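Local coordinates for Pre-mRNA splicing factor PRP8 (Cyanidioschyzon merolae, PDB 6NQI), which probably binds the U1, U2, U5 and U6 snRNAs and intron RNA in the spliceosome, this piece being its RNase H-like (RH) domain, at residues T18-H23 with T46-Q51; I28-T33 with R37-I42. All blocks are in the same frame, centred on the assembly; numbering follows the deposited sequence.

Contact 1. Residues T18-H23 with T46-Q51; sequences TAYRPH and TTWAGQ
Tyr20 sets the edge of its ring against the indole face of Trp48, a T-shaped pair whose planes stand 81° apart, with 4.8 Å between the centroids of the phenol ring and the five-membered ring of Trp48. The tight part lies here and at the root of the tyrosine: CD1 of Tyr20 sits over the pyrrole side, 3.5 Å from CD1 of Trp48, while CB of Tyr20 makes a CH-pi contact 3.9 Å from the centroid of the six-membered ring, over its face. With CG anti to the backbone N (chi1 171°), the phenol ring is carried over the pyrrole side. The opposite face of the indole rests on CG2 of Thr47, so a broad flat residue suits this slot. Polar contact is slacker: NE1 of Trp48 reaches O of Ala19 at the ring edge in a weak, bent hydrogen bond of 3.3 Å. Beyond the rings, the type II turn from Trp48 to Gln51 swings off toward solvent, where Ala49 to Gln51 are exposed and Gly50 suits its positive phi. Leu57 of helix 54-71 also touches Trp48, so the indole bridges strand 11-21 and that helix at the rim of the RNase H-like fold, where the loop after the third strand leads into the first helix.

Contact 2. Residues I28-T33 with R37-I42; sequences IWIWET and RLFVKI
Arg37 opens the second strand by gripping Glu32 side-on with two nitrogens. NH2 of Arg37 meets OE2 of Glu32 at 3.1 Å on the syn side, in the guanidinium plane, whereas NE reaches OE1 of the same carboxylate at 3.0 Å from above the carboxylate plane. The two planes are turned 33° apart; a bend at chi3 (50°) brings the arginine head round to its partner. Arg10 and Thr35 also hold OE1 of Glu32, Trp12 holds OE2, and Gln73 takes NH2 of Arg37, so the buried carboxylate is well satisfied. An alanine in place of Arg37 is likely to leave Glu32 without one of its two cationic partners and to open a gap at the edge of Phe39, whose CZ lies against one guanidinium face. Leu38 follows on the face that carries Trp29 and Trp31, its CD1 4.2 Å from CB of Trp31, a branched apolar end suited to that tryptophan-bearing face. This is the antiparallel beta hairpin of strands 24-32 and 37-43 in the RNase H-like sheet; the axes of 28-32 and 37-42 approach to 4.7 Å and run at 170°. Phe39, on the other face, pairs with Ile30 through two backbone hydrogen bonds and brings CD2 to 3.5 Å from CG2 of Ile30, an apolar match on the face packed against helix 54-71, where Phe39 touches Met69 and Ile30 touches His65. Val40, in a non-hydrogen-bonded pair, lies alongside Trp29 and lays CG2 4.0 Å from its CZ3; a compact branched residue fits beside so large a ring. Lys41 trades backbone bonds with Ile28, and its flexible chain, bent at chi2, carries NZ away from the isoleucine to O of Ser135.

How the contacts relate
Contact 1 and contact 2 lie with their centres 19 Å apart in one RNase H-like domain. Along the chain, 18-23 comes first, then both strands of contact 2, and finally 46-51, so contact 1 closes round the hairpin. Strands 11-21 and 24-32 are neighbours in the mixed sheet, and at their junction the contacts meet directly: OG1 of Thr18 is 3.1 Å from NE1 of Trp29, probably a hydrogen bond, and CB of Ala19 packs on CG1 of Ile28. Helix 54-71 touches both. Contact 2 therefore belongs to the buried centre of the domain, contact 1 to its periphery, where the first strand meets the loop entering that helix.

Contact 1. Residues T18-H23 with T46-Q51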
loop_
_atom_site.group_PDB
_atom_site.type_symbol
_atom_site.label_atom_id
_atom_site.label_comp_id
_atom_site.label_asym_id
_atom_site.label_seq_id
_atom_site.Cartn_x
_atom_site.Cartn_y
_atom_site.Cartn_z
ATOM N N THR A 18 -6.923 -6.185 3.833
ATOM C CA THR A 18 -6.402 -6.793 5.050
ATOM C C THR A 18 -6.636 -5.880 6.250
ATOM O O THR A 18 -5.815 -5.795 7.171
ATOM C CB THR A 18 -4.912 -7.107 4.912
ATOM O OG1 THR A 18 -4.183 -5.896 4.663
ATOM C CG2 THR A 18 -4.671 -8.121 3.813
ATOM N N ALA A 19 -7.783 -5.218 6.294
ATOM C CA ALA A 19 -8.033 -4.388 7.460
ATOM C C ALA A 19 -8.549 -5.236 8.621
ATOM O O ALA A 19 -8.251 -4.938 9.784
ATOM C CB ALA A 19 -9.010 -3.268 7.104
ATOM N N TYR A 20 -9.319 -6.274 8.324
ATOM C CA TYR A 20 -9.689 -7.293 9.290
ATOM C C TYR A 20 -8.959 -8.585 8.966
ATOM O O TYR A 20 -9.155 -9.154 7.889
ATOM C CB TYR A 20 -11.198 -7.539 9.326
ATOM C CG TYR A 20 -11.555 -8.740 10.167
ATOM C CD1 TYR A 20 -11.537 -8.676 11.562
ATOM C CD2 TYR A 20 -11.911 -9.936 9.571
ATOM C CE1 TYR A 20 -11.856 -9.778 12.337
ATOM C CE2 TYR A 20 -12.236 -11.035 10.333
ATOM C CZ TYR A 20 -12.209 -10.959 11.715
ATOM O OH TYR A 20 -12.531 -12.083 12.454
ATOM N N ARG A 21 -8.148 -9.066 9.903
ATOM C CA ARG A 21 -7.590 -10.406 9.789
ATOM C C ARG A 21 -8.018 -11.195 11.018
ATOM O O ARG A 21 -7.902 -10.685 12.141
ATOM C CB ARG A 21 -6.053 -10.392 9.667
ATOM C CG ARG A 21 -5.540 -9.897 8.295
ATOM C CD ARG A 21 -4.065 -10.237 8.061
ATOM N NE ARG A 21 -3.215 -9.736 9.128
ATOM C CZ ARG A 21 -2.026 -10.240 9.416
ATOM N NH1 ARG A 21 -1.562 -11.262 8.707
ATOM N NH2 ARG A 21 -1.316 -9.735 10.419
ATOM N N PRO A 22 -8.591 -12.398 10.849
ATOM C CA PRO A 22 -9.114 -13.140 12.008
ATOM C C PRO A 22 -8.120 -13.198 13.156
ATOM O O PRO A 22 -6.999 -13.686 12.986
ATOM C CB PRO A 22 -9.400 -14.533 11.429
ATOM C CG PRO A 22 -9.683 -14.280 9.984
ATOM C CD PRO A 22 -8.741 -13.155 9.593
ATOM N N HIS A 23 -8.520 -12.664 14.315
ATOM C CA HIS A 23 -7.717 -12.707 15.543
ATOM C C HIS A 23 -6.305 -12.148 15.355
ATOM O O HIS A 23 -5.329 -12.676 15.892
ATOM C CB HIS A 23 -7.638 -14.117 16.115
ATOM C CG HIS A 23 -8.959 -14.736 16.471
ATOM N ND1 HIS A 23 -9.583 -15.681 15.681
ATOM C CD2 HIS A 23 -9.729 -14.607 17.579
ATOM C CE1 HIS A 23 -10.700 -16.073 16.267
ATOM N NE2 HIS A 23 -10.811 -15.439 17.422
ATOM N N THR A 46 -8.685 -4.119 18.471
ATOM C CA THR A 46 -9.778 -3.592 19.288
ATOM C C THR A 46 -10.833 -2.937 18.416
ATOM O O THR A 46 -12.002 -2.861 18.814
ATOM C CB THR A 46 -9.270 -2.606 20.351
ATOM O OG1 THR A 46 -8.696 -1.451 19.718
ATOM C CG2 THR A 46 -8.229 -3.276 21.251
ATOM N N THR A 47 -10.428 -2.486 17.218
ATOM C CA THR A 47 -11.364 -1.965 16.231
ATOM C C THR A 47 -12.570 -2.884 16.088
ATOM O O THR A 47 -13.721 -2.441 16.170
ATOM C CB THR A 47 -10.646 -1.816 14.881
ATOM O OG1 THR A 47 -9.486 -0.992 15.030
ATOM C CG2 THR A 47 -11.551 -1.238 13.817
ATOM N N TRP A 48 -12.327 -4.184 15.981
ATOM C CA TRP A 48 -13.403 -5.110 15.664
ATOM C C TRP A 48 -14.119 -5.666 16.890
ATOM O O TRP A 48 -15.164 -6.303 16.725
ATOM C CB TRP A 48 -12.846 -6.275 14.832
ATOM C CG TRP A 48 -12.017 -5.817 13.728
ATOM C CD1 TRP A 48 -10.661 -5.917 13.615
ATOM C CD2 TRP A 48 -12.473 -5.161 12.547
ATOM N NE1 TRP A 48 -10.244 -5.354 12.426
ATOM C CE2 TRP A 48 -11.342 -4.884 11.759
ATOM C CE3 TRP A 48 -13.730 -4.789 12.082
ATOM C CZ2 TRP A 48 -11.434 -4.258 10.532
ATOM C CZ3 TRP A 48 -13.823 -4.172 10.884
ATOM C CH2 TRP A 48 -12.682 -3.911 10.107
ATOM N N ALA A 49 -13.613 -5.413 18.097
ATOM C CA ALA A 49 -14.254 -5.957 19.287
ATOM C C ALA A 49 -15.707 -5.512 19.334
ATOM O O ALA A 49 -16.014 -4.331 19.146
ATOM C CB ALA A 49 -13.507 -5.507 20.539
ATOM N N GLY A 50 -16.609 -6.478 19.496
ATOM C CA GLY A 50 -18.017 -6.156 19.605
ATOM C C GLY A 50 -18.665 -5.589 18.357
ATOM O O GLY A 50 -19.741 -4.998 18.453
ATOM N N GLN A 51 -18.058 -5.741 17.189
ATOM C CA GLN A 51 -18.597 -5.105 15.994
ATOM C C GLN A 51 -19.643 -5.989 15.320
ATOM O O GLN A 51 -19.876 -7.129 15.711
ATOM C CB GLN A 51 -17.465 -4.754 15.034
ATOM C CG GLN A 51 -16.664 -3.543 15.504
ATOM C CD GLN A 51 -17.538 -2.307 15.718
ATOM O OE1 GLN A 51 -18.418 -2.007 14.905
ATOM N NE2 GLN A 51 -17.299 -1.586 16.813
#

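Contact 2. Residues I28-T33 with R37-I42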
loop_
_atom_site.group_PDB
_atom_site.type_symbol
_atom_site.label_atom_id
_atom_site.label_comp_id
_atom_site.label_asym_id
_atom_site.label_seq_id
_atom_site.Cartn_x
_atom_site.Cartn_y
_atom_site.Cartn_z
ATOM N N ILE A 28 -3.907 -1.410 6.489
ATOM C CA ILE A 28 -4.324 -0.699 5.281
ATOM C C ILE A 28 -3.077 -0.151 4.586
ATOM O O ILE A 28 -2.242 0.509 5.221
ATOM C CB ILE A 28 -5.312 0.438 5.598
ATOM C CG1 ILE A 28 -6.604 -0.131 6.174
ATOM C CG2 ILE A 28 -5.555 1.325 4.308
ATOM C CD1 ILE A 28 -7.594 0.915 6.586
ATOM N N TRP A 29 -2.929 -0.455 3.297
ATOM C CA TRP A 29 -1.759 -0.034 2.529
ATOM C C TRP A 29 -2.070 1.144 1.618
ATOM O O TRP A 29 -3.115 1.165 0.964
ATOM C CB TRP A 29 -1.253 -1.179 1.662
ATOM C CG TRP A 29 -1.261 -2.487 2.332
ATOM C CD1 TRP A 29 -2.292 -3.373 2.392
ATOM C CD2 TRP A 29 -0.160 -3.103 2.993
ATOM N NE1 TRP A 29 -1.908 -4.495 3.078
ATOM C CE2 TRP A 29 -0.598 -4.352 3.453
ATOM C CE3 TRP A 29 1.163 -2.717 3.237
ATOM C CZ2 TRP A 29 0.230 -5.215 4.153
ATOM C CZ3 TRP A 29 1.984 -3.573 3.937
ATOM C CH2 TRP A 29 1.517 -4.808 4.382
ATOM N N ILE A 30 -1.122 2.079 1.515
ATOM C CA ILE A 30 -1.157 3.128 0.485
ATOM C C ILE A 30 0.195 3.175 -0.222
ATOM O O ILE A 30 1.197 3.593 0.373
ATOM C CB ILE A 30 -1.491 4.511 1.058
ATOM C CG1 ILE A 30 -2.864 4.510 1.728
ATOM C CG2 ILE A 30 -1.384 5.591 -0.070
ATOM C CD1 ILE A 30 -3.195 5.831 2.316
ATOM N N TRP A 31 0.212 2.808 -1.502
ATOM C CA TRP A 31 1.403 2.863 -2.347
ATOM C C TRP A 31 1.363 4.158 -3.149
ATOM O O TRP A 31 0.387 4.425 -3.858
ATOM C CB TRP A 31 1.471 1.635 -3.261
ATOM C CG TRP A 31 2.512 1.695 -4.355
ATOM C CD1 TRP A 31 3.724 2.318 -4.308
ATOM C CD2 TRP A 31 2.424 1.095 -5.661
ATOM N NE1 TRP A 31 4.394 2.161 -5.511
ATOM C CE2 TRP A 31 3.616 1.409 -6.353
ATOM C CE3 TRP A 31 1.456 0.322 -6.312
ATOM C CZ2 TRP A 31 3.861 0.977 -7.653
ATOM C CZ3 TRP A 31 1.708 -0.106 -7.611
ATOM C CH2 TRP A 31 2.897 0.222 -8.260
ATOM N N GLU A 32 2.391 4.980 -2.996
ATOM C CA GLU A 32 2.558 6.183 -3.796
ATOM C C GLU A 32 3.414 5.833 -5.014
ATOM O O GLU A 32 4.637 5.680 -4.895
ATOM C CB GLU A 32 3.212 7.266 -2.952
ATOM C CG GLU A 32 3.258 8.589 -3.635
ATOM C CD GLU A 32 3.571 9.707 -2.685
ATOM O OE1 GLU A 32 4.762 9.907 -2.355
ATOM O OE2 GLU A 32 2.615 10.359 -2.230
ATOM N N THR A 33 2.775 5.758 -6.188
ATOM C CA THR A 33 3.406 5.157 -7.369
ATOM C C THR A 33 4.631 5.935 -7.834
ATOM O O THR A 33 5.656 5.336 -8.170
ATOM C CB THR A 33 2.409 5.035 -8.520
ATOM O OG1 THR A 33 1.908 6.341 -8.863
ATOM C CG2 THR A 33 1.251 4.096 -8.164
ATOM N N ARG A 37 6.694 5.600 -2.086
ATOM C CA ARG A 37 6.511 5.768 -0.659
ATOM C C ARG A 37 5.340 4.901 -0.244
ATOM O O ARG A 37 4.332 4.855 -0.939
ATOM C CB ARG A 37 6.286 7.245 -0.362
ATOM C CG ARG A 37 6.554 7.661 1.038
ATOM C CD ARG A 37 6.605 9.175 1.172
ATOM N NE ARG A 37 5.448 9.820 0.559
ATOM C CZ ARG A 37 4.946 10.994 0.947
ATOM N NH1 ARG A 37 5.476 11.653 1.979
ATOM N NH2 ARG A 37 3.895 11.498 0.318
ATOM N N LEU A 38 5.493 4.139 0.833
ATOM C CA LEU A 38 4.466 3.198 1.279
ATOM C C LEU A 38 3.969 3.571 2.672
ATOM O O LEU A 38 4.768 3.654 3.610
ATOM C CB LEU A 38 5.006 1.767 1.254
ATOM C CG LEU A 38 3.954 0.729 1.632
ATOM C CD1 LEU A 38 2.889 0.665 0.568
ATOM C CD2 LEU A 38 4.560 -0.658 1.869
ATOM N N PHE A 39 2.650 3.797 2.804
ATOM C CA PHE A 39 1.991 4.076 4.082
ATOM C C PHE A 39 1.356 2.794 4.605
ATOM O O PHE A 39 0.323 2.349 4.081
ATOM C CB PHE A 39 0.904 5.138 3.922
ATOM C CG PHE A 39 1.372 6.403 3.315
ATOM C CD1 PHE A 39 1.942 7.384 4.091
ATOM C CD2 PHE A 39 1.265 6.607 1.953
ATOM C CE1 PHE A 39 2.356 8.575 3.517
ATOM C CE2 PHE A 39 1.685 7.781 1.370
ATOM C CZ PHE A 39 2.234 8.765 2.154
ATOM N N VAL A 40 1.943 2.231 5.659
ATOM C CA VAL A 40 1.382 1.079 6.352
ATOM C C VAL A 40 0.620 1.604 7.557
ATOM O O VAL A 40 1.204 2.231 8.455
ATOM C CB VAL A 40 2.472 0.088 6.779
ATOM C CG1 VAL A 40 1.842 -1.164 7.316
ATOM C CG2 VAL A 40 3.357 -0.252 5.616
ATOM N N LYS A 41 -0.687 1.393 7.562
ATOM C CA LYS A 41 -1.520 1.767 8.693
ATOM C C LYS A 41 -1.986 0.480 9.370
ATOM O O LYS A 41 -2.838 -0.231 8.834
ATOM C CB LYS A 41 -2.693 2.633 8.230
ATOM C CG LYS A 41 -3.717 2.880 9.297
ATOM C CD LYS A 41 -3.223 3.867 10.366
ATOM C CE LYS A 41 -4.375 4.290 11.286
ATOM N NZ LYS A 41 -3.926 5.227 12.351
ATOM N N ILE A 42 -1.423 0.171 10.532
ATOM C CA ILE A 42 -1.816 -1.033 11.266
ATOM C C ILE A 42 -3.157 -0.779 11.946
ATOM O O ILE A 42 -3.302 0.192 12.689
ATOM C CB ILE A 42 -0.735 -1.438 12.285
ATOM C CG1 ILE A 42 0.636 -1.531 11.584
ATOM C CG2 ILE A 42 -1.093 -2.742 12.930
ATOM C CD1 ILE A 42 1.818 -1.731 12.503
#